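Local coordinates for protein probable chaperone (Pseudomonas aeruginosa, PDB 4JMF) that probably acts as a type III secretion chaperone of the CesT family, a dimer that binds an effector protein and keeps it ready for export, at residues G33-H38 / Q107-A112; H46-T51 / L86-Q91; D70-I75 / H102-Q107. All coordinates share one frame; numbering follows the deposited sequence.

Interaction 1. Residues G33-H38 / Q107-A112; sequences GPHLCH and QLVAAA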
ATOM      1  N   GLY B  33       1.017 -22.710   3.610  1.00 26.04           N
ATOM      2  CA  GLY B  33       1.086 -23.583   2.452  1.00 24.04           C
ATOM      3  C   GLY B  33       2.471 -23.448   1.852  1.00 23.15           C
ATOM      4  O   GLY B  33       3.471 -23.454   2.569  1.00 25.58           O
ATOM      5  N   PRO B  34       2.539 -23.272   0.533  1.00 25.45           N
ATOM      6  CA  PRO B  34       3.856 -23.169  -0.108  1.00 28.00           C
ATOM      7  C   PRO B  34       4.507 -21.785   0.037  1.00 25.92           C
ATOM      8  O   PRO B  34       5.649 -21.580  -0.403  1.00 27.83           O
ATOM      9  CB  PRO B  34       3.552 -23.484  -1.571  1.00 23.50           C
ATOM     10  CG  PRO B  34       2.110 -23.105  -1.758  1.00 23.45           C
ATOM     11  CD  PRO B  34       1.424 -23.242  -0.432  1.00 23.75           C
ATOM     12  N   HIS B  35       3.809 -20.857   0.680  1.00 25.10           N
ATOM     13  CA  HIS B  35       4.306 -19.484   0.798  1.00 25.25           C
ATOM     14  C   HIS B  35       5.003 -19.160   2.124  1.00 25.20           C
ATOM     15  O   HIS B  35       4.389 -19.213   3.199  1.00 23.35           O
ATOM     16  CB  HIS B  35       3.147 -18.524   0.569  1.00 24.83           C
ATOM     17  CG  HIS B  35       2.366 -18.830  -0.669  1.00 27.92           C
ATOM     18  ND1 HIS B  35       2.886 -18.661  -1.937  1.00 23.66           N
ATOM     19  CD2 HIS B  35       1.111 -19.313  -0.835  1.00 24.81           C
ATOM     20  CE1 HIS B  35       1.981 -19.022  -2.830  1.00 26.31           C
ATOM     21  NE2 HIS B  35       0.896 -19.421  -2.187  1.00 28.84           N
ATOM     22  N   LEU B  36       6.285 -18.812   2.045  1.00 22.69           N
ATOM     23  CA  LEU B  36       7.008 -18.318   3.212  1.00 21.13           C
ATOM     24  C   LEU B  36       6.772 -16.805   3.302  1.00 23.62           C
ATOM     25  O   LEU B  36       7.139 -16.063   2.379  1.00 22.69           O
ATOM     26  CB  LEU B  36       8.502 -18.633   3.096  1.00 17.06           C
ATOM     27  CG  LEU B  36       9.433 -18.176   4.226  1.00 23.03           C
ATOM     28  CD1 LEU B  36       9.123 -18.907   5.531  1.00 21.05           C
ATOM     29  CD2 LEU B  36      10.881 -18.365   3.851  1.00 19.11           C
ATOM     30  N   CYS B  37       6.134 -16.365   4.394  1.00 19.45           N
ATOM     31  CA  CYS B  37       5.784 -14.965   4.597  1.00 20.10           C
ATOM     32  C   CYS B  37       6.508 -14.386   5.808  1.00 21.58           C
ATOM     33  O   CYS B  37       6.706 -15.078   6.809  1.00 24.95           O
ATOM     34  CB  CYS B  37       4.278 -14.832   4.808  1.00 18.67           C
ATOM     35  SG  CYS B  37       3.279 -15.576   3.511  1.00 23.52           S
ATOM     36  N   HIS B  38       6.887 -13.115   5.715  1.00 17.87           N
ATOM     37  CA  HIS B  38       7.616 -12.435   6.787  1.00 21.31           C
ATOM     38  C   HIS B  38       6.819 -11.227   7.292  1.00 20.91           C
ATOM     39  O   HIS B  38       6.092 -10.602   6.514  1.00 18.58           O
ATOM     40  CB  HIS B  38       8.986 -11.959   6.283  1.00 17.33           C
ATOM     41  CG  HIS B  38       9.702 -12.969   5.443  1.00 21.34           C
ATOM     42  ND1 HIS B  38      10.477 -13.973   5.985  1.00 19.93           N
ATOM     43  CD2 HIS B  38       9.751 -13.136   4.100  1.00 20.15           C
ATOM     44  CE1 HIS B  38      10.974 -14.715   5.009  1.00 22.41           C
ATOM     45  NE2 HIS B  38      10.551 -14.229   3.856  1.00 24.23           N
ATOM     46  N   GLN B 107      -4.913 -11.541   2.201  1.00 19.79           N
ATOM     47  CA  GLN B 107      -4.819 -10.870   0.903  1.00 21.71           C
ATOM     48  C   GLN B 107      -3.419 -11.017   0.305  1.00 20.91           C
ATOM     49  O   GLN B 107      -3.270 -11.149  -0.914  1.00 21.26           O
ATOM     50  CB  GLN B 107      -5.221  -9.398   1.017  1.00 19.70           C
ATOM     51  CG  GLN B 107      -6.679  -9.191   1.405  1.00 21.96           C
ATOM     52  CD  GLN B 107      -7.622  -9.874   0.434  1.00 27.37           C
ATOM     53  OE1 GLN B 107      -7.624  -9.573  -0.765  1.00 28.38           O
ATOM     54  NE2 GLN B 107      -8.424 -10.809   0.944  1.00 23.73           N
ATOM     55  N   LEU B 108      -2.395 -11.007   1.161  1.00 20.25           N
ATOM     56  CA  LEU B 108      -1.030 -11.254   0.697  1.00 20.11           C
ATOM     57  C   LEU B 108      -0.958 -12.642   0.071  1.00 23.40           C
ATOM     58  O   LEU B 108      -0.538 -12.803  -1.082  1.00 19.91           O
ATOM     59  CB  LEU B 108      -0.024 -11.161   1.850  1.00 18.35           C
ATOM     60  CG  LEU B 108       1.430 -11.416   1.438  1.00 22.03           C
ATOM     61  CD1 LEU B 108       1.901 -10.379   0.408  1.00 18.76           C
ATOM     62  CD2 LEU B 108       2.362 -11.440   2.654  1.00 19.52           C
ATOM     63  N   VAL B 109      -1.376 -13.649   0.834  1.00 22.96           N
ATOM     64  CA  VAL B 109      -1.330 -15.027   0.357  1.00 22.41           C
ATOM     65  C   VAL B 109      -2.221 -15.264  -0.866  1.00 22.98           C
ATOM     66  O   VAL B 109      -1.844 -16.000  -1.783  1.00 23.18           O
ATOM     67  CB  VAL B 109      -1.635 -16.021   1.491  1.00 24.11           C
ATOM     68  CG1 VAL B 109      -1.686 -17.435   0.951  1.00 25.12           C
ATOM     69  CG2 VAL B 109      -0.546 -15.923   2.547  1.00 21.58           C
ATOM     70  N   ALA B 110      -3.380 -14.608  -0.911  1.00 20.34           N
ATOM     71  CA  ALA B 110      -4.264 -14.752  -2.062  1.00 22.98           C
ATOM     72  C   ALA B 110      -3.574 -14.336  -3.357  1.00 24.98           C
ATOM     73  O   ALA B 110      -3.742 -14.978  -4.392  1.00 25.29           O
ATOM     74  CB  ALA B 110      -5.567 -13.971  -1.858  1.00 25.64           C
ATOM     75  N   ALA B 111      -2.775 -13.277  -3.311  1.00 24.12           N
ATOM     76  CA  ALA B 111      -2.113 -12.837  -4.537  1.00 23.10           C
ATOM     77  C   ALA B 111      -0.954 -13.758  -4.862  1.00 26.24           C
ATOM     78  O   ALA B 111      -0.666 -14.020  -6.028  1.00 26.43           O
ATOM     79  CB  ALA B 111      -1.643 -11.421  -4.418  1.00 20.21           C
ATOM     80  N   ALA B 112      -0.282 -14.246  -3.830  1.00 22.24           N
ATOM     81  CA  ALA B 112       0.840 -15.159  -4.040  1.00 28.72           C
ATOM     82  C   ALA B 112       0.354 -16.448  -4.704  1.00 29.49           C
ATOM     83  O   ALA B 112       1.067 -17.031  -5.525  1.00 27.62           O
ATOM     84  CB  ALA B 112       1.546 -15.463  -2.726  1.00 22.23           C
TER

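Interaction 2. Residues H46-T51 / L86-Q91; sequences HLLMFT and LLWNRQ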
ATOM      1  N   HIS B  46       3.756   0.611  11.878  1.00 20.43           N
ATOM      2  CA  HIS B  46       3.115  -0.097  10.761  1.00 20.99           C
ATOM      3  C   HIS B  46       3.564  -1.549  10.705  1.00 19.89           C
ATOM      4  O   HIS B  46       4.673  -1.882  11.120  1.00 21.89           O
ATOM      5  CB  HIS B  46       3.416   0.571   9.415  1.00 20.11           C
ATOM      6  CG  HIS B  46       2.892   1.964   9.294  1.00 18.16           C
ATOM      7  ND1 HIS B  46       3.399   3.013  10.031  1.00 21.84           N
ATOM      8  CD2 HIS B  46       1.920   2.488   8.509  1.00 15.68           C
ATOM      9  CE1 HIS B  46       2.764   4.123   9.704  1.00 20.07           C
ATOM     10  NE2 HIS B  46       1.854   3.831   8.794  1.00 22.34           N
ATOM     11  N   LEU B  47       2.695  -2.419  10.200  1.00 18.50           N
ATOM     12  CA  LEU B  47       3.036  -3.834  10.071  1.00 21.07           C
ATOM     13  C   LEU B  47       3.219  -4.154   8.598  1.00 18.18           C
ATOM     14  O   LEU B  47       2.278  -4.026   7.805  1.00 14.62           O
ATOM     15  CB  LEU B  47       1.923  -4.719  10.643  1.00 17.55           C
ATOM     16  CG  LEU B  47       2.017  -6.218  10.332  1.00 17.60           C
ATOM     17  CD1 LEU B  47       3.290  -6.816  10.908  1.00 22.21           C
ATOM     18  CD2 LEU B  47       0.836  -6.936  10.919  1.00 25.57           C
ATOM     19  N   LEU B  48       4.429  -4.570   8.240  1.00 16.51           N
ATOM     20  CA  LEU B  48       4.738  -4.928   6.864  1.00 16.49           C
ATOM     21  C   LEU B  48       4.708  -6.442   6.739  1.00 15.47           C
ATOM     22  O   LEU B  48       5.364  -7.128   7.513  1.00 15.68           O
ATOM     23  CB  LEU B  48       6.129  -4.409   6.501  1.00 13.46           C
ATOM     24  CG  LEU B  48       6.685  -4.718   5.112  1.00 16.91           C
ATOM     25  CD1 LEU B  48       5.974  -3.874   4.039  1.00 16.45           C
ATOM     26  CD2 LEU B  48       8.205  -4.483   5.092  1.00 15.05           C
ATOM     27  N   MET B  49       3.932  -6.965   5.789  1.00 14.00           N
ATOM     28  CA  MET B  49       3.951  -8.398   5.502  1.00 15.34           C
ATOM     29  C   MET B  49       4.447  -8.600   4.084  1.00 17.05           C
ATOM     30  O   MET B  49       4.041  -7.874   3.170  1.00 16.35           O
ATOM     31  CB  MET B  49       2.548  -9.005   5.610  1.00 13.29           C
ATOM     32  CG  MET B  49       1.881  -8.839   6.963  1.00 14.01           C
ATOM     33  SD  MET B  49       0.405  -9.858   7.015  1.00 17.45           S
ATOM     34  CE  MET B  49      -0.228  -9.495   8.651  1.00 15.33           C
ATOM     35  N   PHE B  50       5.302  -9.594   3.874  1.00 17.19           N
ATOM     36  CA  PHE B  50       5.779  -9.817   2.511  1.00 18.62           C
ATOM     37  C   PHE B  50       6.236 -11.237   2.270  1.00 20.57           C
ATOM     38  O   PHE B  50       6.511 -11.981   3.212  1.00 19.10           O
ATOM     39  CB  PHE B  50       6.898  -8.822   2.146  1.00 17.73           C
ATOM     40  CG  PHE B  50       8.105  -8.898   3.046  1.00 21.14           C
ATOM     41  CD1 PHE B  50       9.243  -9.586   2.649  1.00 18.58           C
ATOM     42  CD2 PHE B  50       8.113  -8.256   4.282  1.00 19.82           C
ATOM     43  CE1 PHE B  50      10.367  -9.644   3.484  1.00 21.53           C
ATOM     44  CE2 PHE B  50       9.230  -8.310   5.120  1.00 16.95           C
ATOM     45  CZ  PHE B  50      10.353  -9.003   4.718  1.00 23.92           C
ATOM     46  N   THR B  51       6.320 -11.602   0.992  1.00 19.16           N
ATOM     47  CA  THR B  51       6.806 -12.914   0.622  1.00 18.80           C
ATOM     48  C   THR B  51       7.731 -12.750  -0.590  1.00 22.41           C
ATOM     49  O   THR B  51       7.457 -11.947  -1.497  1.00 18.28           O
ATOM     50  CB  THR B  51       5.615 -13.872   0.346  1.00 18.31           C
ATOM     51  OG1 THR B  51       6.080 -15.192   0.045  1.00 20.13           O
ATOM     52  CG2 THR B  51       4.744 -13.359  -0.784  1.00 18.36           C
ATOM     53  N   LEU B  86       9.697  -8.887  -4.266  1.00 18.52           N
ATOM     54  CA  LEU B  86       8.933  -9.057  -3.024  1.00 20.58           C
ATOM     55  C   LEU B  86       7.496  -8.596  -3.217  1.00 18.73           C
ATOM     56  O   LEU B  86       7.248  -7.473  -3.689  1.00 20.60           O
ATOM     57  CB  LEU B  86       9.579  -8.268  -1.879  1.00 15.73           C
ATOM     58  CG  LEU B  86      11.051  -8.507  -1.526  1.00 23.02           C
ATOM     59  CD1 LEU B  86      11.456  -7.652  -0.333  1.00 21.52           C
ATOM     60  CD2 LEU B  86      11.328  -9.980  -1.229  1.00 18.31           C
ATOM     61  N   LEU B  87       6.553  -9.472  -2.877  1.00 18.72           N
ATOM     62  CA  LEU B  87       5.129  -9.131  -2.865  1.00 19.71           C
ATOM     63  C   LEU B  87       4.815  -8.708  -1.423  1.00 16.95           C
ATOM     64  O   LEU B  87       5.129  -9.441  -0.495  1.00 15.25           O
ATOM     65  CB  LEU B  87       4.312 -10.370  -3.242  1.00 16.77           C
ATOM     66  CG  LEU B  87       2.803 -10.262  -3.373  1.00 18.94           C
ATOM     67  CD1 LEU B  87       2.486  -9.453  -4.602  1.00 15.77           C
ATOM     68  CD2 LEU B  87       2.176 -11.651  -3.472  1.00 21.16           C
ATOM     69  N   TRP B  88       4.225  -7.531  -1.225  1.00 15.58           N
ATOM     70  CA  TRP B  88       4.119  -6.983   0.126  1.00 15.23           C
ATOM     71  C   TRP B  88       2.873  -6.160   0.329  1.00 19.41           C
ATOM     72  O   TRP B  88       2.310  -5.597  -0.622  1.00 16.63           O
ATOM     73  CB  TRP B  88       5.330  -6.101   0.449  1.00 14.61           C
ATOM     74  CG  TRP B  88       5.456  -4.900  -0.454  1.00 16.60           C
ATOM     75  CD1 TRP B  88       6.040  -4.864  -1.692  1.00 18.85           C
ATOM     76  CD2 TRP B  88       4.988  -3.566  -0.195  1.00 19.14           C
ATOM     77  NE1 TRP B  88       5.978  -3.590  -2.214  1.00 19.26           N
ATOM     78  CE2 TRP B  88       5.330  -2.775  -1.317  1.00 18.89           C
ATOM     79  CE3 TRP B  88       4.314  -2.960   0.877  1.00 16.52           C
ATOM     80  CZ2 TRP B  88       5.023  -1.412  -1.399  1.00 16.51           C
ATOM     81  CZ3 TRP B  88       4.011  -1.599   0.797  1.00 21.72           C
ATOM     82  CH2 TRP B  88       4.369  -0.841  -0.336  1.00 21.75           C
ATOM     83  N   ASN B  89       2.444  -6.074   1.586  1.00 15.53           N
ATOM     84  CA  ASN B  89       1.441  -5.076   1.941  1.00 14.86           C
ATOM     85  C   ASN B  89       1.753  -4.492   3.310  1.00 15.35           C
ATOM     86  O   ASN B  89       2.693  -4.941   3.973  1.00 15.68           O
ATOM     87  CB  ASN B  89       0.011  -5.617   1.806  1.00 14.36           C
ATOM     88  CG  ASN B  89      -0.262  -6.811   2.705  1.00 16.21           C
ATOM     89  OD1 ASN B  89       0.473  -7.078   3.667  1.00 15.94           O
ATOM     90  ND2 ASN B  89      -1.342  -7.530   2.402  1.00 16.64           N
ATOM     91  N   ARG B  90       1.018  -3.464   3.720  1.00 16.05           N
ATOM     92  CA  ARG B  90       1.332  -2.795   4.981  1.00 16.03           C
ATOM     93  C   ARG B  90       0.093  -2.165   5.591  1.00 19.26           C
ATOM     94  O   ARG B  90      -0.754  -1.625   4.871  1.00 17.20           O
ATOM     95  CB  ARG B  90       2.399  -1.719   4.773  1.00 19.35           C
ATOM     96  CG  ARG B  90       2.694  -0.919   6.039  1.00 20.66           C
ATOM     97  CD  ARG B  90       4.093  -0.354   6.011  1.00 22.73           C
ATOM     98  NE  ARG B  90       4.258   0.456   4.845  1.00 26.59           N
ATOM     99  CZ  ARG B  90       5.406   0.700   4.225  1.00 27.09           C
ATOM    100  NH1 ARG B  90       6.578   0.211   4.655  1.00 20.16           N
ATOM    101  NH2 ARG B  90       5.348   1.457   3.154  1.00 18.23           N
ATOM    102  N   GLN B  91      -0.018  -2.247   6.917  1.00 16.05           N
ATOM    103  CA  GLN B  91      -1.139  -1.639   7.612  1.00 17.75           C
ATOM    104  C   GLN B  91      -0.636  -0.935   8.850  1.00 15.82           C
ATOM    105  O   GLN B  91       0.345  -1.364   9.449  1.00 18.33           O
ATOM    106  CB  GLN B  91      -2.182  -2.695   7.990  1.00 21.07           C
ATOM    107  CG  GLN B  91      -2.955  -3.266   6.798  1.00 22.36           C
ATOM    108  CD  GLN B  91      -4.076  -2.343   6.320  1.00 25.58           C
ATOM    109  OE1 GLN B  91      -5.222  -2.439   6.782  1.00 26.72           O
ATOM    110  NE2 GLN B  91      -3.750  -1.449   5.390  1.00 19.94           N
TER

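Interaction 3. Residues D70-I75 / H102-Q107; sequences DPCKPI and HHQLEQ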
ATOM      1  N   ASP B  70      -9.512  -2.359  -1.642  1.00 22.03           N
ATOM      2  CA  ASP B  70      -8.943  -3.007  -0.448  1.00 23.26           C
ATOM      3  C   ASP B  70      -7.490  -2.599  -0.262  1.00 19.56           C
ATOM      4  O   ASP B  70      -6.628  -3.022  -1.032  1.00 20.72           O
ATOM      5  CB  ASP B  70      -9.019  -4.536  -0.595  1.00 20.46           C
ATOM      6  CG  ASP B  70      -8.697  -5.271   0.699  1.00 24.22           C
ATOM      7  OD1 ASP B  70      -7.992  -4.703   1.569  1.00 19.41           O
ATOM      8  OD2 ASP B  70      -9.153  -6.430   0.848  1.00 26.46           O
ATOM      9  N   PRO B  71      -7.203  -1.798   0.778  1.00 22.35           N
ATOM     10  CA  PRO B  71      -5.830  -1.336   1.040  1.00 20.79           C
ATOM     11  C   PRO B  71      -4.823  -2.461   1.314  1.00 20.65           C
ATOM     12  O   PRO B  71      -3.609  -2.209   1.215  1.00 22.13           O
ATOM     13  CB  PRO B  71      -5.983  -0.464   2.298  1.00 24.18           C
ATOM     14  CG  PRO B  71      -7.436  -0.053   2.297  1.00 25.07           C
ATOM     15  CD  PRO B  71      -8.164  -1.252   1.753  1.00 21.12           C
ATOM     16  N   CYS B  72      -5.293  -3.668   1.635  1.00 16.15           N
ATOM     17  CA  CYS B  72      -4.371  -4.779   1.872  1.00 19.27           C
ATOM     18  C   CYS B  72      -3.992  -5.518   0.592  1.00 17.47           C
ATOM     19  O   CYS B  72      -3.249  -6.509   0.644  1.00 15.76           O
ATOM     20  CB  CYS B  72      -4.958  -5.772   2.880  1.00 17.53           C
ATOM     21  SG  CYS B  72      -5.142  -5.078   4.544  1.00 21.51           S
ATOM     22  N   LYS B  73      -4.518  -5.073  -0.548  1.00 17.86           N
ATOM     23  CA  LYS B  73      -4.116  -5.691  -1.825  1.00 17.54           C
ATOM     24  C   LYS B  73      -2.618  -5.471  -1.930  1.00 19.50           C
ATOM     25  O   LYS B  73      -2.145  -4.340  -1.777  1.00 16.28           O
ATOM     26  CB  LYS B  73      -4.811  -5.038  -3.016  1.00 20.53           C
ATOM     27  CG  LYS B  73      -4.321  -5.584  -4.362  1.00 20.79           C
ATOM     28  CD  LYS B  73      -4.879  -4.781  -5.519  1.00 18.44           C
ATOM     29  CE  LYS B  73      -4.402  -5.372  -6.853  1.00 19.25           C
ATOM     30  NZ  LYS B  73      -4.962  -4.637  -8.024  1.00 20.32           N
ATOM     31  N   PRO B  74      -1.855  -6.553  -2.126  1.00 17.05           N
ATOM     32  CA  PRO B  74      -0.401  -6.385  -2.053  1.00 18.95           C
ATOM     33  C   PRO B  74       0.198  -5.779  -3.318  1.00 20.45           C
ATOM     34  O   PRO B  74      -0.441  -5.709  -4.373  1.00 18.48           O
ATOM     35  CB  PRO B  74       0.113  -7.817  -1.853  1.00 15.30           C
ATOM     36  CG  PRO B  74      -0.948  -8.673  -2.462  1.00 18.47           C
ATOM     37  CD  PRO B  74      -2.252  -7.957  -2.320  1.00 16.23           C
ATOM     38  N   ILE B  75       1.448  -5.349  -3.184  1.00 22.10           N
ATOM     39  CA  ILE B  75       2.167  -4.658  -4.232  1.00 18.81           C
ATOM     40  C   ILE B  75       3.341  -5.559  -4.604  1.00 21.47           C
ATOM     41  O   ILE B  75       3.879  -6.244  -3.737  1.00 21.41           O
ATOM     42  CB  ILE B  75       2.717  -3.333  -3.675  1.00 19.78           C
ATOM     43  CG1 ILE B  75       1.589  -2.505  -3.072  1.00 23.51           C
ATOM     44  CG2 ILE B  75       3.488  -2.544  -4.732  1.00 19.20           C
ATOM     45  CD1 ILE B  75       0.480  -2.264  -4.013  1.00 28.11           C
ATOM     46  N   HIS B 102      -5.602 -10.634  10.310  1.00 19.23           N
ATOM     47  CA  HIS B 102      -5.870 -11.875   9.592  1.00 18.88           C
ATOM     48  C   HIS B 102      -6.122 -11.552   8.118  1.00 20.20           C
ATOM     49  O   HIS B 102      -5.553 -12.179   7.225  1.00 19.02           O
ATOM     50  CB  HIS B 102      -7.076 -12.583  10.225  1.00 20.58           C
ATOM     51  CG  HIS B 102      -7.415 -13.904   9.600  1.00 23.66           C
ATOM     52  ND1 HIS B 102      -8.339 -14.031   8.583  1.00 21.24           N
ATOM     53  CD2 HIS B 102      -6.981 -15.158   9.874  1.00 23.46           C
ATOM     54  CE1 HIS B 102      -8.444 -15.305   8.245  1.00 24.36           C
ATOM     55  NE2 HIS B 102      -7.630 -16.009   9.012  1.00 23.61           N
ATOM     56  N   HIS B 103      -6.965 -10.558   7.868  1.00 20.43           N
ATOM     57  CA  HIS B 103      -7.277 -10.145   6.498  1.00 19.89           C
ATOM     58  C   HIS B 103      -6.034  -9.701   5.720  1.00 20.64           C
ATOM     59  O   HIS B 103      -5.886 -10.028   4.534  1.00 19.75           O
ATOM     60  CB  HIS B 103      -8.332  -9.038   6.504  1.00 18.46           C
ATOM     61  CG  HIS B 103      -8.805  -8.645   5.140  1.00 21.95           C
ATOM     62  ND1 HIS B 103      -9.728  -9.380   4.430  1.00 22.28           N
ATOM     63  CD2 HIS B 103      -8.478  -7.591   4.351  1.00 24.02           C
ATOM     64  CE1 HIS B 103      -9.959  -8.795   3.267  1.00 23.49           C
ATOM     65  NE2 HIS B 103      -9.211  -7.709   3.192  1.00 21.59           N
ATOM     66  N   GLN B 104      -5.142  -8.960   6.376  1.00 19.88           N
ATOM     67  CA  GLN B 104      -3.917  -8.501   5.710  1.00 17.25           C
ATOM     68  C   GLN B 104      -3.094  -9.666   5.193  1.00 18.48           C
ATOM     69  O   GLN B 104      -2.625  -9.653   4.050  1.00 14.81           O
ATOM     70  CB  GLN B 104      -3.050  -7.648   6.638  1.00 16.56           C
ATOM     71  CG  GLN B 104      -1.853  -7.014   5.916  1.00 15.02           C
ATOM     72  CD  GLN B 104      -0.948  -6.216   6.841  1.00 19.02           C
ATOM     73  OE1 GLN B 104      -1.292  -5.961   8.001  1.00 15.94           O
ATOM     74  NE2 GLN B 104       0.222  -5.804   6.325  1.00 16.64           N
ATOM     75  N   LEU B 105      -2.895 -10.675   6.033  1.00 16.92           N
ATOM     76  CA  LEU B 105      -2.103 -11.824   5.619  1.00 16.17           C
ATOM     77  C   LEU B 105      -2.820 -12.587   4.506  1.00 21.55           C
ATOM     78  O   LEU B 105      -2.190 -13.045   3.546  1.00 19.22           O
ATOM     79  CB  LEU B 105      -1.808 -12.743   6.813  1.00 18.17           C
ATOM     80  CG  LEU B 105      -1.002 -14.016   6.526  1.00 21.14           C
ATOM     81  CD1 LEU B 105       0.397 -13.678   5.975  1.00 16.00           C
ATOM     82  CD2 LEU B 105      -0.882 -14.876   7.794  1.00 18.13           C
ATOM     83  N   GLU B 106      -4.138 -12.706   4.626  1.00 19.44           N
ATOM     84  CA  GLU B 106      -4.909 -13.478   3.664  1.00 22.75           C
ATOM     85  C   GLU B 106      -4.831 -12.867   2.278  1.00 21.38           C
ATOM     86  O   GLU B 106      -4.687 -13.594   1.290  1.00 20.56           O
ATOM     87  CB  GLU B 106      -6.370 -13.575   4.104  1.00 23.99           C
ATOM     88  CG  GLU B 106      -7.189 -14.587   3.303  1.00 21.75           C
ATOM     89  CD  GLU B 106      -8.312 -15.179   4.136  1.00 25.20           C
ATOM     90  OE1 GLU B 106      -9.317 -14.468   4.390  1.00 24.61           O
ATOM     91  OE2 GLU B 106      -8.182 -16.358   4.545  1.00 27.36           O
ATOM     92  N   GLN B 107      -4.913 -11.541   2.201  1.00 19.79           N
ATOM     93  CA  GLN B 107      -4.819 -10.870   0.903  1.00 21.71           C
ATOM     94  C   GLN B 107      -3.419 -11.017   0.305  1.00 20.91           C
ATOM     95  O   GLN B 107      -3.270 -11.149  -0.914  1.00 21.26           O
ATOM     96  CB  GLN B 107      -5.221  -9.398   1.017  1.00 19.70           C
ATOM     97  CG  GLN B 107      -6.679  -9.191   1.405  1.00 21.96           C
ATOM     98  CD  GLN B 107      -7.622  -9.874   0.434  1.00 27.37           C
ATOM     99  OE1 GLN B 107      -7.624  -9.573  -0.765  1.00 28.38           O
ATOM    100  NE2 GLN B 107      -8.424 -10.809   0.944  1.00 23.73           N
TER

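Interaction 1. Residues G33-H38 / Q107-A112
His35 sets its imidazole against the last turns of the C-terminal helix, and Ala112 and Val109 receive it. The methyl CB of Ala112 sits over one face of the ring, 3.8 Å from its centroid and 22° off the normal, a CH-pi contact displaced toward ND1 and CE1. On the opposite face lies CG of Pro34, from the turn just before the strand, so the imidazole is flanked on both sides. With CG anti to its own carbonyl carbon (chi1 -50°), the ring leans toward the helix, and His35 CD2 comes within 3.8 Å of Val109 CG1. His35 NE2 is hydrogen-bonded to Glu113, the residue after Ala112, which should fix the ring's rotation.

Two residues on, Cys37 points the same way and takes the other methyl of Val109: Cys37 SG lies 4.0 Å from Val109 CG2. Cys37 SG also lies 4.3 Å from Leu108 CD2. Val109 thus divides its two methyls between His35 and Cys37, while Leu108 also reaches Leu87 and Asn89 of strand 85-92. This is a helix packed on one face of an antiparallel sheet, the alpha+beta layering of the CesT-family chaperone fold.

Interaction 2. Residues H46-T51 / L86-Q91
Leu48 lays its CD1 methyl against the indole of Trp88, 3.7 Å from CE3, approaching at a slant, and the same methyl rests 3.5 Å from Asn89 O. Beside them Phe50 and Trp88 form a non-hydrogen-bonded pair in which the two CB atoms meet at 3.6 Å. Both rings leave the backbone with CG between N and the carbonyl carbon (chi1 59° and 62°), but only the phenyl turns to lie alongside Leu86. The indole leads outward from the pair, reaching Asn65 and Phe67 of the second subunit. Over one face of the Arg90 guanidinium comes Trp88 CZ3, and nearer the backbone Arg90 CD touches His46 CB at 3.6 Å.

These two strands are antiparallel neighbours in the central sheet of the CesT chaperone fold, joined by six backbone hydrogen bonds, the shortest from Leu47 N to Gln91 O at 2.7 Å. On the sheet face of Leu47, Met49 and Thr51, the helix 98-114 packs. There Asn89 OD1 lies 3.4 Å from Met49 CB and accepts a hydrogen bond from Gln104, while Asn89 ND2 donates to Cys72 O, so both ends of this buried amide are satisfied. Thr51 CG2 lies alongside Leu87, 3.9 Å from its CB.

Interaction 3. Residues D70-I75 / H102-Q107
Asp70 reaches across to His103 with its carboxylate, and the two groups meet almost in one plane, 10° apart. His103 NE2 donates to Asp70 OD2 over 2.7 Å, with an angle of 163° at the hydrogen, and the oxygen receives it on its syn lone pair. The histidine gets there because its CG stands anti to the backbone N (chi1 -175°), swinging the ring off the helix toward the loop. The other oxygen, Asp70 OD1, is tied back to its own segment: Cys72 N donates to it at 2.9 Å from above the carboxylate plane. That bond makes an Asx turn, within a type I beta turn running from Asp70 to Lys73. Engaged through both oxygens, the carboxylate is held in orientation, and its negative charge would probably favour a protonated imidazole.

Past Pro71, Cys72 turns its side chain into the helix. Cys72 SG sits 3.8 Å from Gln104 CA, lies against the start of that side chain, and also comes near the His103 ring at its edge. Cys72 O is 3.5 Å from Gln107 CB. Gln107 CG lies over one face of the His103 ring, while Gln107 NE2 donates to the backbone of the bound chain of another protein. Lys73 points away from the helix, and outside this contact its NZ pairs with an acidic side chain of that bound protein. Pro74 then rests the CD edge of its ring against the helix backbone, 3.6 Å from Gln107 O.

Beyond it the chain enters strand 75-78, an outer strand of the sheet. The loop therefore runs beside helix 98-114, with Cys72 touching Gln91 of strand 85-92 and Pro74 touching Leu108 and Ala111 on the next turn of the helix.

Interactions 1 and 3 lie on successive parts of helix 98-114 and share Gln107; their centres are about 10 Å apart. Interaction 2 forms the middle of the antiparallel sheet beneath that helix, its centre about 11 Å from that of interaction 1 and 8 Å from that of interaction 3. Strand 35-41 of interaction 1 is the sheet neighbour of strand 46-53, to which it is bonded through His38 and Phe50. On the other flank, strand 85-92 pairs with Ile75. Along the chain the segments of interactions 2 and 3 alternate, and both fall between those of interaction 1. Helix, sheet and loop form one compact unit that meets the second subunit and the bound protein.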